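Local atomic coordinates of 2-polyprenyl-6-methoxyphenol hydroxylase-like FAD-dependent oxidoreductase (Streptomyces sp. NRRL 11266, PDB entry 6UI5), a protein that binds flavin-adenine dinucleotide and belongs to the FAD-dependent oxidoreductases with a Rossmann-type FAD-binding domain. Residues C19-M23 with R24-A28; E83-Q86 with G87-P91; V305-G308 with W309-A313; E364-F368 with D369-V373. One frame throughout, in Å; residues are numbered along the deposited sequence.

Interaction 1: residues C19-M23 with R24-A28; sequences CELAM and RDVPA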
loop_
_atom_site.group_PDB
_atom_site.type_symbol
_atom_site.label_atom_id
_atom_site.label_comp_id
_atom_site.label_asym_id
_atom_site.label_seq_id
_atom_site.Cartn_x
_atom_site.Cartn_y
_atom_site.Cartn_z
ATOM N N CYS A 19 -13.916 -24.411 25.724
ATOM C CA CYS A 19 -12.742 -24.892 26.447
ATOM C C CYS A 19 -12.163 -23.804 27.351
ATOM O O CYS A 19 -11.852 -24.063 28.526
ATOM C CB CYS A 19 -11.687 -25.396 25.475
ATOM S SG CYS A 19 -12.130 -26.914 24.643
ATOM N N GLU A 20 -11.999 -22.575 26.820
ATOM C CA GLU A 20 -11.494 -21.483 27.660
ATOM C C GLU A 20 -12.407 -21.243 28.864
ATOM O O GLU A 20 -11.938 -20.821 29.930
ATOM C CB GLU A 20 -11.373 -20.188 26.863
ATOM C CG GLU A 20 -10.336 -20.112 25.695
ATOM C CD GLU A 20 -8.867 -20.415 26.077
ATOM O OE1 GLU A 20 -8.198 -21.161 25.321
ATOM O OE2 GLU A 20 -8.362 -19.891 27.101
ATOM N N LEU A 21 -13.710 -21.511 28.724
ATOM C CA LEU A 21 -14.616 -21.285 29.846
ATOM C C LEU A 21 -14.595 -22.455 30.829
ATOM O O LEU A 21 -14.677 -22.249 32.050
ATOM C CB LEU A 21 -16.031 -21.035 29.335
ATOM C CG LEU A 21 -16.285 -19.737 28.570
ATOM C CD1 LEU A 21 -17.737 -19.644 28.027
ATOM C CD2 LEU A 21 -15.983 -18.573 29.478
ATOM N N ALA A 22 -14.449 -23.679 30.317
ATOM C CA ALA A 22 -14.575 -24.877 31.138
ATOM C C ALA A 22 -13.281 -25.210 31.856
ATOM O O ALA A 22 -13.313 -25.757 32.964
ATOM C CB ALA A 22 -14.995 -26.070 30.282
ATOM N N MET A 23 -12.135 -24.920 31.235
ATOM C CA MET A 23 -10.877 -25.114 31.947
ATOM C C MET A 23 -10.803 -24.249 33.201
ATOM O O MET A 23 -10.029 -24.566 34.114
ATOM C CB MET A 23 -9.699 -24.827 31.026
ATOM C CG MET A 23 -9.350 -23.330 30.882
ATOM S SD MET A 23 -7.903 -23.162 29.811
ATOM C CE MET A 23 -8.326 -24.439 28.592
ATOM N N ARG A 24 -11.607 -23.184 33.275
ATOM C CA ARG A 24 -11.683 -22.321 34.444
ATOM C C ARG A 24 -12.947 -22.577 35.276
ATOM O O ARG A 24 -13.389 -21.694 36.021
ATOM C CB ARG A 24 -11.583 -20.851 34.013
ATOM C CG ARG A 24 -10.370 -20.566 33.062
ATOM C CD ARG A 24 -10.151 -19.075 32.766
ATOM N NE ARG A 24 -8.835 -18.846 32.173
ATOM C CZ ARG A 24 -8.566 -19.027 30.883
ATOM N NH1 ARG A 24 -9.543 -19.427 30.073
ATOM N NH2 ARG A 24 -7.342 -18.785 30.387
ATOM N N ASP A 25 -13.538 -23.766 35.160
ATOM C CA ASP A 25 -14.665 -24.167 36.003
ATOM C C ASP A 25 -15.850 -23.204 35.887
ATOM O O ASP A 25 -16.603 -23.013 36.841
ATOM C CB ASP A 25 -14.223 -24.312 37.465
ATOM C CG ASP A 25 -13.101 -25.335 37.644
ATOM O OD1 ASP A 25 -12.831 -26.124 36.707
ATOM O OD2 ASP A 25 -12.493 -25.355 38.731
ATOM N N VAL A 26 -16.015 -22.569 34.738
ATOM C CA VAL A 26 -17.215 -21.799 34.418
ATOM C C VAL A 26 -18.177 -22.739 33.701
ATOM O O VAL A 26 -17.804 -23.308 32.665
ATOM C CB VAL A 26 -16.892 -20.582 33.526
ATOM C CG1 VAL A 26 -18.173 -19.992 32.941
ATOM C CG2 VAL A 26 -16.126 -19.529 34.297
ATOM N N PRO A 27 -19.403 -22.923 34.194
ATOM C CA PRO A 27 -20.330 -23.866 33.545
ATOM C C PRO A 27 -20.689 -23.362 32.154
ATOM O O PRO A 27 -21.214 -22.255 31.999
ATOM C CB PRO A 27 -21.543 -23.868 34.484
ATOM C CG PRO A 27 -21.534 -22.500 35.099
ATOM C CD PRO A 27 -20.078 -22.095 35.214
ATOM N N ALA A 28 -20.371 -24.153 31.133
ATOM C CA ALA A 28 -20.636 -23.741 29.761
ATOM C C ALA A 28 -21.504 -24.763 29.035
ATOM O O ALA A 28 -21.318 -25.983 29.169
ATOM C CB ALA A 28 -19.341 -23.530 28.994
#
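R24 lies alongside E20, both side chains pointing the same way, and its NH1 takes two oxygens of that one glutamate. The backbone bond, R24 NH1 to E20 O, is the shorter at 2.8 Å but bent to 133°; the carboxylate bond, R24 NH1 to E20 OE2, is longer at 3.2 Å yet straighter. OE2 is met on its anti side, with the carboxylate and guanidinium planes 39° apart, so this salt bridge is no flat two-point pairing. E20 OE1 turns instead to R57, a salt bridge that makes the carboxylate a link between two arginines, and R24 NH2 goes on to G428 O. The chain of R24 runs extended from CG to NE, which carries the guanidinium back along the helix, while CG of M23 packs against CG of R24 at 3.7 Å.

Where helix 12-22 stops, the chain forms a Schellman motif: V26 N bonds to L21 O at 3.0 Å and D25 N to A22 O, with D25 at positive phi (58°). The turn sends the chain into strand 28-31, the helix-to-strand passage of a Rossmann-type domain. On the tight inner side CB of L21 meets CB of A28 at 4.2 Å and CB of V26 at 4.3 Å, and V5 and V7 of strand 5-8 and I311 of helix 295-316 close over the leucine. The outer side is looser: D25 is exposed, and OD1 of D25 comes no nearer than 3.8 Å to A22 O.

Interaction 2: residues E83-Q86 with G87-P91; sequences EKVQ and GPREP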
loop_
_atom_site.group_PDB
_atom_site.type_symbol
_atom_site.label_atom_id
_atom_site.label_comp_id
_atom_site.label_asym_id
_atom_site.label_seq_id
_atom_site.Cartn_x
_atom_site.Cartn_y
_atom_site.Cartn_z
ATOM N N GLU A 83 11.238 -13.697 7.721
ATOM C CA GLU A 83 12.457 -13.757 8.527
ATOM C C GLU A 83 12.742 -12.457 9.279
ATOM O O GLU A 83 13.593 -12.453 10.175
ATOM C CB GLU A 83 13.652 -14.112 7.629
ATOM C CG GLU A 83 13.959 -13.083 6.529
ATOM C CD GLU A 83 13.223 -13.355 5.217
ATOM O OE1 GLU A 83 12.416 -14.316 5.155
ATOM O OE2 GLU A 83 13.451 -12.602 4.243
ATOM N N LYS A 84 12.071 -11.361 8.933
ATOM C CA LYS A 84 12.234 -10.087 9.618
ATOM C C LYS A 84 11.317 -9.952 10.831
ATOM O O LYS A 84 11.417 -8.971 11.567
ATOM C CB LYS A 84 11.989 -8.926 8.634
ATOM C CG LYS A 84 12.839 -8.982 7.353
ATOM C CD LYS A 84 13.927 -7.907 7.302
ATOM C CE LYS A 84 15.091 -8.183 8.267
ATOM N NZ LYS A 84 16.015 -7.001 8.403
ATOM N N VAL A 85 10.439 -10.909 11.066
ATOM C CA VAL A 85 9.545 -10.857 12.219
ATOM C C VAL A 85 10.331 -11.252 13.464
ATOM O O VAL A 85 11.201 -12.127 13.417
ATOM C CB VAL A 85 8.316 -11.764 11.985
ATOM C CG1 VAL A 85 7.414 -11.830 13.217
ATOM C CG2 VAL A 85 7.526 -11.262 10.788
ATOM N N GLN A 86 10.032 -10.596 14.580
ATOM C CA GLN A 86 10.812 -10.765 15.800
ATOM C C GLN A 86 10.818 -12.215 16.282
ATOM O O GLN A 86 9.819 -12.929 16.177
ATOM C CB GLN A 86 10.249 -9.839 16.887
ATOM C CG GLN A 86 10.617 -10.190 18.313
ATOM C CD GLN A 86 11.812 -9.401 18.822
ATOM O OE1 GLN A 86 12.572 -8.809 18.045
ATOM N NE2 GLN A 86 11.978 -9.384 20.138
ATOM N N GLY A 87 11.965 -12.645 16.809
ATOM C CA GLY A 87 12.078 -13.861 17.589
ATOM C C GLY A 87 11.991 -15.097 16.734
ATOM O O GLY A 87 11.805 -15.008 15.522
ATOM N N PRO A 88 12.154 -16.275 17.334
ATOM C CA PRO A 88 11.807 -17.519 16.623
ATOM C C PRO A 88 10.299 -17.751 16.585
ATOM O O PRO A 88 9.592 -17.537 17.575
ATOM C CB PRO A 88 12.506 -18.614 17.443
ATOM C CG PRO A 88 13.501 -17.898 18.307
ATOM C CD PRO A 88 12.925 -16.531 18.558
ATOM N N ARG A 89 9.808 -18.182 15.416
ATOM C CA ARG A 89 8.435 -18.662 15.271
ATOM C C ARG A 89 8.334 -19.859 14.336
ATOM O O ARG A 89 9.338 -20.485 13.998
ATOM C CB ARG A 89 7.502 -17.551 14.781
ATOM C CG ARG A 89 7.886 -16.135 15.252
ATOM C CD ARG A 89 6.771 -15.511 16.044
ATOM N NE ARG A 89 7.176 -14.242 16.646
ATOM C CZ ARG A 89 6.803 -13.812 17.849
ATOM N NH1 ARG A 89 5.977 -14.542 18.626
ATOM N NH2 ARG A 89 7.266 -12.637 18.299
ATOM N N GLU A 90 7.116 -20.152 13.901
ATOM C CA GLU A 90 6.827 -21.418 13.250
ATOM C C GLU A 90 6.434 -21.220 11.795
ATOM O O GLU A 90 5.807 -20.217 11.442
ATOM C CB GLU A 90 5.677 -22.146 13.953
ATOM C CG GLU A 90 6.017 -22.781 15.250
ATOM C CD GLU A 90 4.786 -23.359 15.915
ATOM O OE1 GLU A 90 4.019 -22.569 16.510
ATOM O OE2 GLU A 90 4.583 -24.592 15.828
ATOM N N PRO A 91 6.764 -22.175 10.936
ATOM C CA PRO A 91 6.093 -22.258 9.634
ATOM C C PRO A 91 4.625 -22.601 9.814
ATOM O O PRO A 91 4.230 -23.226 10.802
ATOM C CB PRO A 91 6.836 -23.395 8.930
ATOM C CG PRO A 91 7.308 -24.289 10.088
ATOM C CD PRO A 91 7.679 -23.310 11.174
#
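The carbonyl oxygen of Q86 is gripped by two nitrogens of R89, three residues further on. R89 NE makes the sounder bond, 3.0 Å to Q86 O with an angle of 139° at its hydrogen; R89 NH2 adds a weak one to Q86 O at 3.3 Å. Together they make a side-chain-to-backbone pair of bonds across the bend of a loop that leads from strand 78-80, through a 3-10 segment that ends at K84, to strand 92-93 in the FAD-binding domain. NE approaches almost in line with the C=O bond (163°), whereas the oxygen stands 25° out of the guanidinium plane. A bend in the arginine chain about its CB-CG bond turns the guanidinium back toward the carbonyl. With its NE and NH2 side turned to Q86, the group offers NH1 to E52, with which it forms a salt bridge, so one arginine ties the bend of the loop to helix 48-55.

G87, whose phi is positive, makes the bend itself, and the side chain of Q86 packs on L402. Beside these bonds V85 is buried against A376 and E377 of helix 369-379 and against L382, which R89 touches as well. V85 and R89 cross at about a right angle, with CG1 of the valine 4.2 Å from NE of the arginine.

Interaction 3: residues V305-G308 with W309-A313; sequences VNLG and WKIAA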
loop_
_atom_site.group_PDB
_atom_site.type_symbol
_atom_site.label_atom_id
_atom_site.label_comp_id
_atom_site.label_asym_id
_atom_site.label_seq_id
_atom_site.Cartn_x
_atom_site.Cartn_y
_atom_site.Cartn_z
ATOM N N VAL A 305 -9.797 -17.029 22.658
ATOM C CA VAL A 305 -8.746 -16.961 23.665
ATOM C C VAL A 305 -8.803 -15.617 24.377
ATOM O O VAL A 305 -8.717 -15.550 25.607
ATOM C CB VAL A 305 -7.385 -17.250 23.011
ATOM C CG1 VAL A 305 -6.241 -17.015 23.980
ATOM C CG2 VAL A 305 -7.371 -18.714 22.512
ATOM N N ASN A 306 -9.071 -14.541 23.628
ATOM C CA ASN A 306 -9.256 -13.234 24.250
ATOM C C ASN A 306 -10.455 -13.225 25.193
ATOM O O ASN A 306 -10.355 -12.751 26.324
ATOM C CB ASN A 306 -9.421 -12.164 23.183
ATOM C CG ASN A 306 -9.411 -10.763 23.781
ATOM O OD1 ASN A 306 -10.350 -10.371 24.471
ATOM N ND2 ASN A 306 -8.332 -10.014 23.545
ATOM N N LEU A 307 -11.607 -13.753 24.749
ATOM C CA LEU A 307 -12.828 -13.563 25.535
ATOM C C LEU A 307 -12.977 -14.584 26.657
ATOM O O LEU A 307 -13.487 -14.246 27.734
ATOM C CB LEU A 307 -14.054 -13.606 24.633
ATOM C CG LEU A 307 -15.372 -13.568 25.384
ATOM C CD1 LEU A 307 -15.465 -12.255 26.104
ATOM C CD2 LEU A 307 -16.551 -13.759 24.430
ATOM N N GLY A 308 -12.558 -15.828 26.441
ATOM C CA GLY A 308 -12.513 -16.751 27.555
ATOM C C GLY A 308 -11.317 -16.429 28.433
ATOM O O GLY A 308 -10.158 -16.482 27.975
ATOM N N TRP A 309 -11.629 -16.069 29.684
ATOM C CA TRP A 309 -10.751 -15.633 30.781
ATOM C C TRP A 309 -11.317 -14.300 31.255
ATOM O O TRP A 309 -11.617 -14.144 32.446
ATOM C CB TRP A 309 -9.241 -15.581 30.442
ATOM C CG TRP A 309 -8.610 -14.273 29.848
ATOM C CD1 TRP A 309 -8.234 -14.063 28.553
ATOM C CD2 TRP A 309 -8.254 -13.071 30.559
ATOM N NE1 TRP A 309 -7.706 -12.793 28.394
ATOM C CE2 TRP A 309 -7.701 -12.168 29.614
ATOM C CE3 TRP A 309 -8.351 -12.671 31.898
ATOM C CZ2 TRP A 309 -7.251 -10.883 29.968
ATOM C CZ3 TRP A 309 -7.893 -11.389 32.254
ATOM C CH2 TRP A 309 -7.350 -10.519 31.287
ATOM N N LYS A 310 -11.611 -13.382 30.333
ATOM C CA LYS A 310 -12.334 -12.185 30.750
ATOM C C LYS A 310 -13.714 -12.535 31.298
ATOM O O LYS A 310 -14.062 -12.124 32.413
ATOM C CB LYS A 310 -12.424 -11.199 29.604
ATOM C CG LYS A 310 -11.072 -11.006 28.984
ATOM C CD LYS A 310 -10.981 -9.725 28.236
ATOM C CE LYS A 310 -9.721 -9.749 27.445
ATOM N NZ LYS A 310 -9.699 -8.654 26.453
ATOM N N ILE A 311 -14.509 -13.316 30.547
ATOM C CA ILE A 311 -15.776 -13.790 31.096
ATOM C C ILE A 311 -15.531 -14.576 32.376
ATOM O O ILE A 311 -16.232 -14.392 33.385
ATOM C CB ILE A 311 -16.557 -14.647 30.077
ATOM C CG1 ILE A 311 -17.399 -13.798 29.149
ATOM C CG2 ILE A 311 -17.515 -15.556 30.829
ATOM C CD1 ILE A 311 -18.128 -14.610 28.141
ATOM N N ALA A 312 -14.538 -15.475 32.362
ATOM C CA ALA A 312 -14.299 -16.272 33.568
ATOM C C ALA A 312 -13.969 -15.377 34.756
ATOM O O ALA A 312 -14.480 -15.586 35.866
ATOM C CB ALA A 312 -13.182 -17.289 33.341
ATOM N N ALA A 313 -13.143 -14.352 34.528
ATOM C CA ALA A 313 -12.835 -13.396 35.586
ATOM C C ALA A 313 -14.096 -12.720 36.107
ATOM O O ALA A 313 -14.262 -12.556 37.322
ATOM C CB ALA A 313 -11.842 -12.344 35.084
#
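N306 and K310, one turn apart on helix 295-316 of the FAD-binding domain, meet through a hydrogen bond from K310 NZ to N306 OD1, 2.7 Å long, with the donor tilted 29° from the amide carbonyl plane. The lysine chain is extended beyond CG, reaching back along the helix to that oxygen. E330 of helix 325-346 takes both NZ of K310 and ND2 of N306, and S326 OG is a further partner of NZ, so these buried polar ends are well supplied.

Among backbone bonds, I311 N to L307 O (3.1 Å) is nearly straight at 174°, while the helix is kinked where the N atoms of W309, at positive phi, and A312 have no bond to the turn before.

Apolar contacts come next. CD1 of L307 meets CG1 of I311 at 3.9 Å, and both residues face V152 of strand 150-153. CG of K310 stands over one face of the W309 indole, 3.6 Å above its centre.

The ring edge meets a carbonyl oxygen instead. With chi1 at 89°, CG of W309 sits between backbone N and carbonyl carbon, and W309 CD1 lies 3.3 Å from V305 O, near the ring plane.

Interaction 4: residues E364-F368 with D369-V373; sequences EFLKF and DEVNV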
loop_
_atom_site.group_PDB
_atom_site.type_symbol
_atom_site.label_atom_id
_atom_site.label_comp_id
_atom_site.label_asym_id
_atom_site.label_seq_id
_atom_site.Cartn_x
_atom_site.Cartn_y
_atom_site.Cartn_z
ATOM N N GLU A 364 6.729 -1.943 -4.656
ATOM C CA GLU A 364 7.579 -0.925 -4.037
ATOM C C GLU A 364 7.545 -1.012 -2.515
ATOM O O GLU A 364 8.593 -0.933 -1.866
ATOM C CB GLU A 364 7.157 0.479 -4.493
ATOM C CG GLU A 364 7.510 0.840 -5.939
ATOM C CD GLU A 364 8.930 0.453 -6.341
ATOM O OE1 GLU A 364 9.878 0.742 -5.574
ATOM O OE2 GLU A 364 9.089 -0.163 -7.427
ATOM N N PHE A 365 6.351 -1.179 -1.925
ATOM C CA PHE A 365 6.223 -1.142 -0.469
ATOM C C PHE A 365 6.931 -2.323 0.187
ATOM O O PHE A 365 7.537 -2.175 1.258
ATOM C CB PHE A 365 4.752 -1.121 -0.064
ATOM C CG PHE A 365 4.040 0.175 -0.356
ATOM C CD1 PHE A 365 4.719 1.267 -0.862
ATOM C CD2 PHE A 365 2.683 0.311 -0.064
ATOM C CE1 PHE A 365 4.059 2.457 -1.106
ATOM C CE2 PHE A 365 2.012 1.496 -0.317
ATOM C CZ PHE A 365 2.702 2.574 -0.840
ATOM N N LEU A 366 6.865 -3.502 -0.429
ATOM C CA LEU A 366 7.547 -4.664 0.126
ATOM C C LEU A 366 9.062 -4.585 -0.011
ATOM O O LEU A 366 9.756 -5.534 0.370
ATOM C CB LEU A 366 7.017 -5.958 -0.517
ATOM C CG LEU A 366 5.571 -6.294 -0.139
ATOM C CD1 LEU A 366 5.057 -7.577 -0.787
ATOM C CD2 LEU A 366 5.456 -6.399 1.366
ATOM N N LYS A 367 9.605 -3.498 -0.537
ATOM C CA LYS A 367 11.036 -3.295 -0.360
ATOM C C LYS A 367 11.371 -2.781 1.026
ATOM O O LYS A 367 12.547 -2.760 1.383
ATOM C CB LYS A 367 11.583 -2.331 -1.418
ATOM C CG LYS A 367 11.676 -2.950 -2.813
ATOM C CD LYS A 367 11.766 -1.900 -3.911
ATOM C CE LYS A 367 11.815 -2.555 -5.286
ATOM N NZ LYS A 367 12.179 -1.605 -6.372
ATOM N N PHE A 368 10.368 -2.390 1.814
ATOM C CA PHE A 368 10.550 -1.803 3.137
ATOM C C PHE A 368 10.361 -2.837 4.242
ATOM O O PHE A 368 9.443 -3.661 4.194
ATOM C CB PHE A 368 9.562 -0.660 3.368
ATOM C CG PHE A 368 9.562 0.378 2.290
ATOM C CD1 PHE A 368 10.758 0.809 1.711
ATOM C CD2 PHE A 368 8.359 0.930 1.851
ATOM C CE1 PHE A 368 10.757 1.779 0.706
ATOM C CE2 PHE A 368 8.338 1.896 0.849
ATOM C CZ PHE A 368 9.540 2.322 0.270
ATOM N N ASP A 369 11.206 -2.749 5.271
ATOM C CA ASP A 369 11.153 -3.716 6.360
ATOM C C ASP A 369 9.884 -3.558 7.198
ATOM O O ASP A 369 9.249 -4.555 7.565
ATOM C CB ASP A 369 12.402 -3.577 7.234
ATOM C CG ASP A 369 13.687 -3.904 6.484
ATOM O OD1 ASP A 369 13.633 -4.112 5.246
ATOM O OD2 ASP A 369 14.751 -3.948 7.144
ATOM N N GLU A 370 9.508 -2.321 7.535
ATOM C CA GLU A 370 8.339 -2.137 8.392
ATOM C C GLU A 370 7.074 -2.647 7.728
ATOM O O GLU A 370 6.159 -3.094 8.422
ATOM C CB GLU A 370 8.158 -0.666 8.781
ATOM C CG GLU A 370 8.970 -0.257 10.030
ATOM C CD GLU A 370 8.744 1.191 10.476
ATOM O OE1 GLU A 370 8.436 1.395 11.670
ATOM O OE2 GLU A 370 8.885 2.118 9.648
ATOM N N VAL A 371 6.985 -2.569 6.395
ATOM C CA VAL A 371 5.780 -3.073 5.751
ATOM C C VAL A 371 5.764 -4.592 5.804
ATOM O O VAL A 371 4.760 -5.199 6.212
ATOM C CB VAL A 371 5.656 -2.547 4.313
ATOM C CG1 VAL A 371 4.489 -3.252 3.605
ATOM C CG2 VAL A 371 5.461 -1.010 4.311
ATOM N N ASN A 372 6.893 -5.228 5.446
ATOM C CA ASN A 372 6.980 -6.687 5.478
ATOM C C ASN A 372 6.626 -7.219 6.856
ATOM O O ASN A 372 5.822 -8.153 6.989
ATOM C CB ASN A 372 8.376 -7.153 5.080
ATOM C CG ASN A 372 8.521 -7.329 3.583
ATOM O OD1 ASN A 372 8.259 -8.407 3.025
ATOM N ND2 ASN A 372 8.933 -6.260 2.916
ATOM N N VAL A 373 7.186 -6.609 7.898
ATOM C CA VAL A 373 6.958 -7.127 9.238
ATOM C C VAL A 373 5.509 -6.912 9.645
ATOM O O VAL A 373 4.854 -7.820 10.173
ATOM C CB VAL A 373 7.950 -6.481 10.220
ATOM C CG1 VAL A 373 7.565 -6.785 11.669
ATOM C CG2 VAL A 373 9.350 -6.985 9.881
#
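V371 fits its branched end into the hollow formed by the type I turn F365-F368. CB of V371 lies 3.6 Å from F365 O, its CG1 reaches CD2 of L366 at 4.0 Å, and its CG2 comes to CB of F368 at 4.2 Å, near the plane of that phenyl ring and at its edge. With CG1 anti to the backbone N (chi1 172°), the two methyls part, one to L366 and the other to F368. L366 and N372 cross at about a right angle, CD2 of the leucine lying 3.8 Å from ND2 of the asparagine; L78 and L80 of strand 78-80 pack against L366. F368 and V371 also meet the second subunit, where F365 meets F365 of that subunit.

F368 is the N-cap of helix 369-379, which follows helix 352-365 after this short turn. N372 ND2 bonds to both L366 O (2.8 Å) and F368 O (2.9 Å), and N372 N reaches F368 O from the opposite face of that carbonyl. N372 OD1 accepts from A81 N. The buried amide is thus held at both its nitrogen and its oxygen, which fixes its rotation and binds the interhelical turn to the first turn of the new helix.

How the interactions relate
All four contacts are local and follow in series along the chain, none nesting in or crossing another. Interaction 1 closes the passage from helix 12-22 to strand 28-31, and interaction 2 the bend between strands 78-80 and 92-93. Interaction 3 lies within helix 295-316, and interaction 4 rounds the corner between helices 352-365 and 369-379. In space they form two pairs. Segments 19-28 and 305-313 touch: R24 packs on W309 and A312, and L21 of helix 12-22 on I311, joining this helix end to helix 295-316. Segments 83-91 and 364-373 touch through K84 and V373, with a long, weak ion pair from K84 to D369. Interactions 1 and 4 lie on opposite sides of the chain's centre, about 42 Å apart between centres.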